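Side-chain contacts in acetyl-CoA acetyltransferase (Mycobacterium smegmatis, PDB 4EGV), which adopts the thiolase fold as a monomer and probably has acyltransferase activity: residues A61-V64 with A65-I68; N200-R203 with A204-L208; F224-V227 with A228-P232; A322-E325 with A326-V329. All coordinates share one frame; numbering follows the deposited sequence.

From the N terminus, contact 1 fills the short helix 61-67, contact 2 the C-terminal end of helix 191-206, contact 3 that of helix 210-230, and contact 4 the C-terminal half of helix 317-330. Each is local to one helix or its end, so none closes a long loop; they follow in series, neither nesting nor crossing. Contacts 1 and 2 lie on opposite sides of the chain's centre, their centres about 52 Å apart. Contact 1 rests on helix 42-56. Contact 2 ties helix 191-206 to strand 453-463 of the C-terminal sheet, contact 3 faces helix 373-376, and contact 4 covers strands 294-303 and 414-421.

Contact 1. Residues A61-V64 with A65-I68; sequences ADTV and ARAI
Ala-65 N donates to Ala-61 O at 2.9 Å with an N-H...O angle of 174°, and Arg-66 N donates to Asp-62 O at 3.1 Å. These are i to i+4 bonds of a regular helix, but the pattern changes at the next residue. Ala-67 N lies 2.9 Å from Val-64 O, an i to i+3 bond whose donor stands above the carbonyl plane, whereas its bond to Thr-63 O is weak. Val-64 O also takes Ile-68 N, weakly, so both bond types coexist in the last turn of the short helix 61-67. Ile-68, with an extended psi of 121°, leads the chain away toward strand 70-73 of the thiolase fold. Arg-66 folds back over the preceding turn. The bend at Arg-66 chi3 (-50°) lays the guanidinium with one face over Asp-62 O, which sits 3.6 Å above the plane near its centre. Arg-66 NH2 consequently reaches Thr-63 CA at 3.7 Å, while Arg-66 NH1 lies 3.9 Å from Asp-62 CB; the Asp-62 carboxylate stays farther off and forms no salt bridge with it. Thr-63 OG1 is hydrogen-bonded to Asp-60 OD2. Ala-65 CB rests 3.4 Å from Ala-61 O, and both alanines pack on Leu-54 of helix 42-56.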
loop_
_atom_site.group_PDB
_atom_site.type_symbol
_atom_site.label_atom_id
_atom_site.label_comp_id
_atom_site.label_asym_id
_atom_site.label_seq_id
_atom_site.Cartn_x
_atom_site.Cartn_y
_atom_site.Cartn_z
ATOM N N ALA A 61 -11.727 6.144 29.243
ATOM C CA ALA A 61 -12.226 6.194 27.898
ATOM C C ALA A 61 -13.224 7.305 27.634
ATOM O O ALA A 61 -13.160 7.967 26.641
ATOM C CB ALA A 61 -12.812 4.887 27.566
ATOM N N ASP A 62 -14.155 7.490 28.541
ATOM C CA ASP A 62 -15.222 8.439 28.385
ATOM C C ASP A 62 -14.728 9.864 28.405
ATOM O O ASP A 62 -15.199 10.684 27.657
ATOM C CB ASP A 62 -16.269 8.238 29.472
ATOM C CG ASP A 62 -17.011 6.933 29.345
ATOM O OD1 ASP A 62 -17.202 6.448 28.246
ATOM O OD2 ASP A 62 -17.422 6.382 30.357
ATOM N N THR A 63 -13.776 10.152 29.273
ATOM C CA THR A 63 -13.167 11.468 29.344
ATOM C C THR A 63 -12.403 11.755 28.054
ATOM O O THR A 63 -12.421 12.891 27.558
ATOM C CB THR A 63 -12.251 11.619 30.585
ATOM O OG1 THR A 63 -12.865 10.963 31.692
ATOM C CG2 THR A 63 -12.029 13.094 30.971
ATOM N N VAL A 64 -11.765 10.720 27.508
ATOM C CA VAL A 64 -10.977 10.844 26.286
ATOM C C VAL A 64 -11.886 11.116 25.102
ATOM O O VAL A 64 -11.650 12.028 24.317
ATOM C CB VAL A 64 -10.086 9.582 26.022
ATOM C CG1 VAL A 64 -9.186 9.776 24.798
ATOM C CG2 VAL A 64 -9.235 9.278 27.217
ATOM N N ALA A 65 -12.925 10.300 24.988
ATOM C CA ALA A 65 -13.971 10.470 23.995
ATOM C C ALA A 65 -14.592 11.885 23.955
ATOM O O ALA A 65 -14.803 12.444 22.879
ATOM C CB ALA A 65 -15.048 9.451 24.213
ATOM N N ARG A 66 -14.894 12.460 25.121
ATOM C CA ARG A 66 -15.418 13.832 25.177
ATOM C C ARG A 66 -14.402 14.874 24.693
ATOM O O ARG A 66 -14.790 15.958 24.286
ATOM C CB ARG A 66 -15.973 14.185 26.571
ATOM C CG ARG A 66 -17.378 13.620 26.833
ATOM C CD ARG A 66 -17.993 14.038 28.209
ATOM N NE ARG A 66 -17.104 13.829 29.374
ATOM C CZ ARG A 66 -17.064 12.745 30.158
ATOM N NH1 ARG A 66 -17.862 11.714 29.954
ATOM N NH2 ARG A 66 -16.207 12.694 31.159
ATOM N N ALA A 67 -13.116 14.520 24.703
ATOM C CA ALA A 67 -12.068 15.447 24.337
ATOM C C ALA A 67 -11.710 15.415 22.845
ATOM O O ALA A 67 -11.005 16.302 22.356
ATOM C CB ALA A 67 -10.811 15.210 25.208
ATOM N N ILE A 68 -12.170 14.386 22.140
ATOM C CA ILE A 68 -11.929 14.264 20.698
ATOM C C ILE A 68 -12.578 15.411 19.880
ATOM O O ILE A 68 -13.792 15.593 19.900
ATOM C CB ILE A 68 -12.381 12.876 20.118
ATOM C CG1 ILE A 68 -11.574 11.743 20.720
ATOM C CG2 ILE A 68 -12.238 12.839 18.604
ATOM C CD1 ILE A 68 -12.197 10.380 20.551
#

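Contact 2. Residues N200-R203 with A204-L208; sequences NARR and ARLGL
Ala-204 N, Arg-205 N and Leu-206 N bond back to Asn-200 O, Ala-201 O and Arg-202 O, and the second of these bonds is nearly straight at 175°. The helix then stops in a Schellman motif: Gly-207 takes positive phi (55°), and Leu-208 N makes a weak bond to Arg-203 O. The turn brings the Leu-208 carbonyl round to the Arg-203 side chain. Arg-203 NH1 donates to Leu-208 O at 3.1 Å; the donor lies in the carbonyl plane and the oxygen in the guanidinium plane, so the two groups meet edge-on. A bend at chi3 turns the guanidinium to this position, and Arg-203 CG also lies 3.4 Å from Leu-208 O. The same guanidinium bonds to Tyr-460 through NH2 and forms a salt bridge with Asp-500. Arg-202, extended from CG to NE, receives Leu-206 CD1 over one guanidinium face, 3.5 Å above the plane and displaced toward the rim. Arg-205 NH2 comes 4.1 Å from Arg-202 CG, with the two guanidinium planes 77° apart. The nearby like charges share Asp-355, which forms a salt bridge with Arg-202 and a long, weak ion pair with Arg-205. Asn-200 and Ala-201 abut strand 453-463, Arg-203 and Leu-208 touch Tyr-213 of helix 210-230, and Arg-202 makes a cation-pi contact with Phe-351 of helix 348-357.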
loop_
_atom_site.group_PDB
_atom_site.type_symbol
_atom_site.label_atom_id
_atom_site.label_comp_id
_atom_site.label_asym_id
_atom_site.label_seq_id
_atom_site.Cartn_x
_atom_site.Cartn_y
_atom_site.Cartn_z
ATOM N N ASN A 200 5.818 -7.375 -14.818
ATOM C CA ASN A 200 6.485 -7.892 -15.983
ATOM C C ASN A 200 7.451 -6.885 -16.562
ATOM O O ASN A 200 8.412 -7.231 -17.174
ATOM C CB ASN A 200 5.477 -8.354 -17.011
ATOM C CG ASN A 200 4.947 -9.686 -16.726
ATOM O OD1 ASN A 200 5.606 -10.501 -16.193
ATOM N ND2 ASN A 200 3.743 -9.905 -17.078
ATOM N N ALA A 201 7.202 -5.628 -16.306
ATOM C CA ALA A 201 8.158 -4.561 -16.638
ATOM C C ALA A 201 9.455 -4.590 -15.786
ATOM O O ALA A 201 10.529 -4.231 -16.276
ATOM C CB ALA A 201 7.490 -3.208 -16.597
ATOM N N ARG A 202 9.344 -5.022 -14.531
ATOM C CA ARG A 202 10.483 -5.145 -13.637
ATOM C C ARG A 202 11.275 -6.391 -13.999
ATOM O O ARG A 202 12.500 -6.436 -13.879
ATOM C CB ARG A 202 10.013 -5.220 -12.186
ATOM C CG ARG A 202 11.106 -5.286 -11.167
ATOM C CD ARG A 202 10.598 -5.427 -9.772
ATOM N NE ARG A 202 11.703 -5.686 -8.865
ATOM C CZ ARG A 202 12.146 -6.899 -8.531
ATOM N NH1 ARG A 202 11.541 -7.969 -9.011
ATOM N NH2 ARG A 202 13.192 -7.039 -7.709
ATOM N N ARG A 203 10.564 -7.407 -14.453
ATOM C CA ARG A 203 11.220 -8.608 -14.933
ATOM C C ARG A 203 12.086 -8.342 -16.165
ATOM O O ARG A 203 13.173 -8.913 -16.293
ATOM C CB ARG A 203 10.215 -9.714 -15.217
ATOM C CG ARG A 203 10.894 -11.004 -15.579
ATOM C CD ARG A 203 9.977 -12.138 -15.843
ATOM N NE ARG A 203 9.183 -11.957 -17.051
ATOM C CZ ARG A 203 9.591 -12.221 -18.282
ATOM N NH1 ARG A 203 10.795 -12.667 -18.478
ATOM N NH2 ARG A 203 8.789 -12.044 -19.313
ATOM N N ALA A 204 11.590 -7.484 -17.057
ATOM C CA ALA A 204 12.345 -6.992 -18.215
ATOM C C ALA A 204 13.650 -6.324 -17.820
ATOM O O ALA A 204 14.706 -6.793 -18.195
ATOM C CB ALA A 204 11.498 -6.044 -19.029
ATOM N N ARG A 205 13.570 -5.244 -17.041
ATOM C CA ARG A 205 14.760 -4.532 -16.579
ATOM C C ARG A 205 15.807 -5.420 -15.894
ATOM O O ARG A 205 16.981 -5.248 -16.140
ATOM C CB ARG A 205 14.409 -3.330 -15.701
ATOM C CG ARG A 205 15.606 -2.408 -15.483
ATOM C CD ARG A 205 15.411 -1.424 -14.363
ATOM N NE ARG A 205 15.355 -2.036 -13.034
ATOM C CZ ARG A 205 14.241 -2.174 -12.324
ATOM N NH1 ARG A 205 13.077 -1.772 -12.822
ATOM N NH2 ARG A 205 14.284 -2.729 -11.124
ATOM N N LEU A 206 15.393 -6.355 -15.046
ATOM C CA LEU A 206 16.325 -7.240 -14.373
ATOM C C LEU A 206 16.851 -8.354 -15.256
ATOM O O LEU A 206 17.763 -9.079 -14.865
ATOM C CB LEU A 206 15.664 -7.877 -13.166
ATOM C CG LEU A 206 15.421 -7.047 -11.919
ATOM C CD1 LEU A 206 14.989 -7.962 -10.794
ATOM C CD2 LEU A 206 16.618 -6.177 -11.523
ATOM N N GLY A 207 16.241 -8.510 -16.423
ATOM C CA GLY A 207 16.521 -9.631 -17.324
ATOM C C GLY A 207 16.385 -11.046 -16.758
ATOM O O GLY A 207 17.101 -11.943 -17.171
ATOM N N LEU A 208 15.481 -11.246 -15.806
ATOM C CA LEU A 208 15.203 -12.577 -15.290
ATOM C C LEU A 208 14.239 -13.344 -16.244
ATOM O O LEU A 208 13.455 -12.739 -16.967
ATOM C CB LEU A 208 14.650 -12.487 -13.856
ATOM C CG LEU A 208 15.568 -12.157 -12.660
ATOM C CD1 LEU A 208 14.758 -11.748 -11.424
ATOM C CD2 LEU A 208 16.558 -13.302 -12.291
#

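Contact 3. Residues F224-V227 with A228-P232; sequences FSKV and AAKNP
Lys-226 and Lys-230 run side by side, pointing the same way from successive turns of helix 210-230. Lys-230 is extended beyond CG, and its NZ lies 3.8 Å from Lys-226 CG and 3.9 Å from Lys-226 CE, so the ammonium is set against a neighbouring aliphatic chain. Lys-226 bends at chi3 (98°) and chi4 (-86°), and its NZ stays 5.3 Å from Lys-230 NZ, so the two ammonium groups are not in contact; the Lys-226 side chain also touches Glu-239. Ala-228 CB sits 3.5 Å from Phe-224 O, the carbonyl that accepts the Ala-228 N bond at 3.0 Å. Beyond this, the i to i+4 pattern frays into weak bonds: Ala-229 N is shared between Ser-225 O and Lys-226 O, and Val-227 O receives both Lys-230 N and Asn-231 N. Asn-231, at psi 116°, leaves helical geometry and so marks the helix end, with its CB 3.7 Å from Val-227 O. Asn-231 ND2 donates to Thr-370 O, and its OD1 accepts from Tyr-233 N. Ser-225 OG joins Arg-240 N to Ala-222 O, while Phe-224, Ser-225 and Ala-228 pack on Phe-375 of helix 373-376, and Asn-231 on Phe-376 beside it.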
loop_
_atom_site.group_PDB
_atom_site.type_symbol
_atom_site.label_atom_id
_atom_site.label_comp_id
_atom_site.label_asym_id
_atom_site.label_seq_id
_atom_site.Cartn_x
_atom_site.Cartn_y
_atom_site.Cartn_z
ATOM N N PHE A 224 6.240 -13.668 4.533
ATOM C CA PHE A 224 4.960 -12.980 4.786
ATOM C C PHE A 224 3.833 -13.865 5.365
ATOM O O PHE A 224 3.264 -13.535 6.404
ATOM C CB PHE A 224 4.475 -12.295 3.517
ATOM C CG PHE A 224 5.178 -11.034 3.219
ATOM C CD1 PHE A 224 4.495 -9.835 3.207
ATOM C CD2 PHE A 224 6.520 -11.025 2.967
ATOM C CE1 PHE A 224 5.157 -8.641 2.939
ATOM C CE2 PHE A 224 7.182 -9.840 2.713
ATOM C CZ PHE A 224 6.508 -8.660 2.688
ATOM N N SER A 225 3.538 -14.985 4.709
ATOM C CA SER A 225 2.438 -15.825 5.139
ATOM C C SER A 225 2.732 -16.534 6.437
ATOM O O SER A 225 1.809 -16.913 7.148
ATOM C CB SER A 225 1.943 -16.797 4.047
ATOM O OG SER A 225 2.854 -17.830 3.783
ATOM N N LYS A 226 4.014 -16.674 6.772
ATOM C CA LYS A 226 4.387 -17.236 8.049
ATOM C C LYS A 226 4.064 -16.299 9.204
ATOM O O LYS A 226 3.457 -16.714 10.194
ATOM C CB LYS A 226 5.858 -17.597 8.068
ATOM C CG LYS A 226 6.258 -18.184 9.410
ATOM C CD LYS A 226 7.590 -18.944 9.425
ATOM C CE LYS A 226 8.741 -18.068 9.941
ATOM N NZ LYS A 226 9.327 -17.282 8.843
ATOM N N VAL A 227 4.476 -15.038 9.076
ATOM C CA VAL A 227 4.117 -13.994 10.023
ATOM C C VAL A 227 2.594 -13.869 10.119
ATOM O O VAL A 227 2.057 -13.676 11.178
ATOM C CB VAL A 227 4.770 -12.637 9.626
ATOM C CG1 VAL A 227 4.131 -11.442 10.351
ATOM C CG2 VAL A 227 6.269 -12.671 9.856
ATOM N N ALA A 228 1.912 -14.002 8.998
ATOM C CA ALA A 228 0.494 -13.869 8.953
ATOM C C ALA A 228 -0.208 -14.941 9.738
ATOM O O ALA A 228 -1.238 -14.670 10.335
ATOM C CB ALA A 228 0.011 -13.844 7.535
ATOM N N ALA A 229 0.346 -16.148 9.757
ATOM C CA ALA A 229 -0.328 -17.289 10.387
ATOM C C ALA A 229 -0.303 -17.219 11.918
ATOM O O ALA A 229 -1.203 -17.735 12.589
ATOM C CB ALA A 229 0.224 -18.606 9.888
ATOM N N LYS A 230 0.706 -16.542 12.456
ATOM C CA LYS A 230 0.847 -16.359 13.900
ATOM C C LYS A 230 0.206 -15.079 14.409
ATOM O O LYS A 230 0.170 -14.834 15.608
ATOM C CB LYS A 230 2.319 -16.378 14.301
ATOM C CG LYS A 230 3.000 -17.736 14.164
ATOM C CD LYS A 230 4.529 -17.540 14.196
ATOM C CE LYS A 230 5.228 -18.827 13.790
ATOM N NZ LYS A 230 6.584 -18.628 13.191
ATOM N N ASN A 231 -0.287 -14.259 13.494
ATOM C CA ASN A 231 -1.024 -13.068 13.850
ATOM C C ASN A 231 -2.496 -13.441 14.104
ATOM O O ASN A 231 -3.171 -13.920 13.199
ATOM C CB ASN A 231 -0.863 -12.031 12.732
ATOM C CG ASN A 231 -1.489 -10.675 13.060
ATOM O OD1 ASN A 231 -2.258 -10.532 13.984
ATOM N ND2 ASN A 231 -1.149 -9.682 12.278
ATOM N N PRO A 232 -2.985 -13.252 15.354
ATOM C CA PRO A 232 -4.400 -13.561 15.687
ATOM C C PRO A 232 -5.416 -12.720 14.884
ATOM O O PRO A 232 -6.524 -13.149 14.626
ATOM C CB PRO A 232 -4.506 -13.241 17.177
ATOM C CG PRO A 232 -3.091 -12.946 17.664
ATOM C CD PRO A 232 -2.235 -12.684 16.499
#

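Contact 4. Residues A322-E325 with A326-V329; sequences AVNE and ALRV
Glu-325 lies alongside Arg-328, the two side chains pointing the same way in an i to i+3 salt bridge on helix 317-330, which covers strands 294-303 and 414-421 of the thiolase fold. Arg-328 grips the carboxylate side-on with two nitrogens: NE donates to OE1 of Glu-325 at 3.3 Å, and NH2 to OE2 of Glu-325 at 3.2 Å. Both oxygens lie close to the guanidinium plane, but the two planes are 36° apart; OE1 is met from above the carboxylate plane, and OE2 on the syn side but somewhat out of that plane. Bends at Glu-325 chi2 (68°) and Arg-328 chi3 (63°) bring the groups together. Glu-325 OE2 also accepts a bond from Asn-431 N, and with two donors its negative charge is probably well stabilised. On another flank Val-323 and Leu-327 run side by side, CG1 of the valine 4.1 Å from CD2 of the leucine, while Leu-327 CD2 also nears Asn-324 OD1 at 4.0 Å. Backbone bonds of i to i+4 type run unbroken from Ala-322 to Val-329. Val-323 and Ala-326 meet Val-417 of strand 414-421, and Val-329 touches His-299 of strand 294-303. The CG2 of Val-329 lies 3.7 Å from Glu-325 OE2.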
loop_
_atom_site.group_PDB
_atom_site.type_symbol
_atom_site.label_atom_id
_atom_site.label_comp_id
_atom_site.label_asym_id
_atom_site.label_seq_id
_atom_site.Cartn_x
_atom_site.Cartn_y
_atom_site.Cartn_z
ATOM N N ALA A 322 10.046 8.818 -1.064
ATOM C CA ALA A 322 9.245 8.962 0.150
ATOM C C ALA A 322 9.913 8.278 1.293
ATOM O O ALA A 322 10.010 8.853 2.359
ATOM C CB ALA A 322 7.814 8.441 -0.035
ATOM N N VAL A 323 10.378 7.054 1.073
ATOM C CA VAL A 323 11.113 6.316 2.089
ATOM C C VAL A 323 12.359 7.058 2.549
ATOM O O VAL A 323 12.586 7.193 3.731
ATOM C CB VAL A 323 11.477 4.907 1.617
ATOM C CG1 VAL A 323 12.545 4.286 2.492
ATOM C CG2 VAL A 323 10.242 4.012 1.605
ATOM N N ASN A 324 13.144 7.560 1.610
ATOM C CA ASN A 324 14.375 8.253 1.939
ATOM C C ASN A 324 14.185 9.580 2.643
ATOM O O ASN A 324 14.948 9.902 3.542
ATOM C CB ASN A 324 15.260 8.424 0.711
ATOM C CG ASN A 324 16.053 7.175 0.384
ATOM O OD1 ASN A 324 16.380 6.391 1.279
ATOM N ND2 ASN A 324 16.355 6.978 -0.903
ATOM N N GLU A 325 13.173 10.341 2.237
ATOM C CA GLU A 325 12.809 11.592 2.896
ATOM C C GLU A 325 12.282 11.369 4.328
ATOM O O GLU A 325 12.587 12.144 5.244
ATOM C CB GLU A 325 11.817 12.375 2.032
ATOM C CG GLU A 325 11.117 13.570 2.697
ATOM C CD GLU A 325 12.051 14.732 3.016
ATOM O OE1 GLU A 325 13.192 14.740 2.538
ATOM O OE2 GLU A 325 11.635 15.643 3.747
ATOM N N ALA A 326 11.513 10.304 4.529
ATOM C CA ALA A 326 11.033 9.934 5.842
ATOM C C ALA A 326 12.151 9.524 6.754
ATOM O O ALA A 326 12.063 9.730 7.936
ATOM C CB ALA A 326 10.077 8.842 5.725
ATOM N N LEU A 327 13.191 8.916 6.194
ATOM C CA LEU A 327 14.407 8.576 6.900
ATOM C C LEU A 327 15.164 9.823 7.347
ATOM O O LEU A 327 15.612 9.909 8.474
ATOM C CB LEU A 327 15.289 7.701 6.013
ATOM C CG LEU A 327 15.604 6.227 6.299
ATOM C CD1 LEU A 327 14.671 5.606 7.301
ATOM C CD2 LEU A 327 15.598 5.408 5.035
ATOM N N ARG A 328 15.295 10.788 6.448
ATOM C CA ARG A 328 15.928 12.054 6.778
ATOM C C ARG A 328 15.247 12.790 7.960
ATOM O O ARG A 328 15.872 13.000 8.994
ATOM C CB ARG A 328 16.041 12.946 5.535
ATOM C CG ARG A 328 16.994 14.108 5.711
ATOM C CD ARG A 328 16.842 15.135 4.602
ATOM N NE ARG A 328 15.523 15.758 4.585
ATOM C CZ ARG A 328 15.176 16.842 5.275
ATOM N NH1 ARG A 328 16.041 17.456 6.043
ATOM N NH2 ARG A 328 13.950 17.320 5.188
ATOM N N VAL A 329 13.971 13.070 7.825
ATOM C CA VAL A 329 13.130 13.567 8.889
ATOM C C VAL A 329 13.305 12.931 10.268
ATOM O O VAL A 329 13.210 13.613 11.236
ATOM C CB VAL A 329 11.654 13.570 8.426
ATOM C CG1 VAL A 329 10.765 14.155 9.422
ATOM C CG2 VAL A 329 11.532 14.341 7.203
#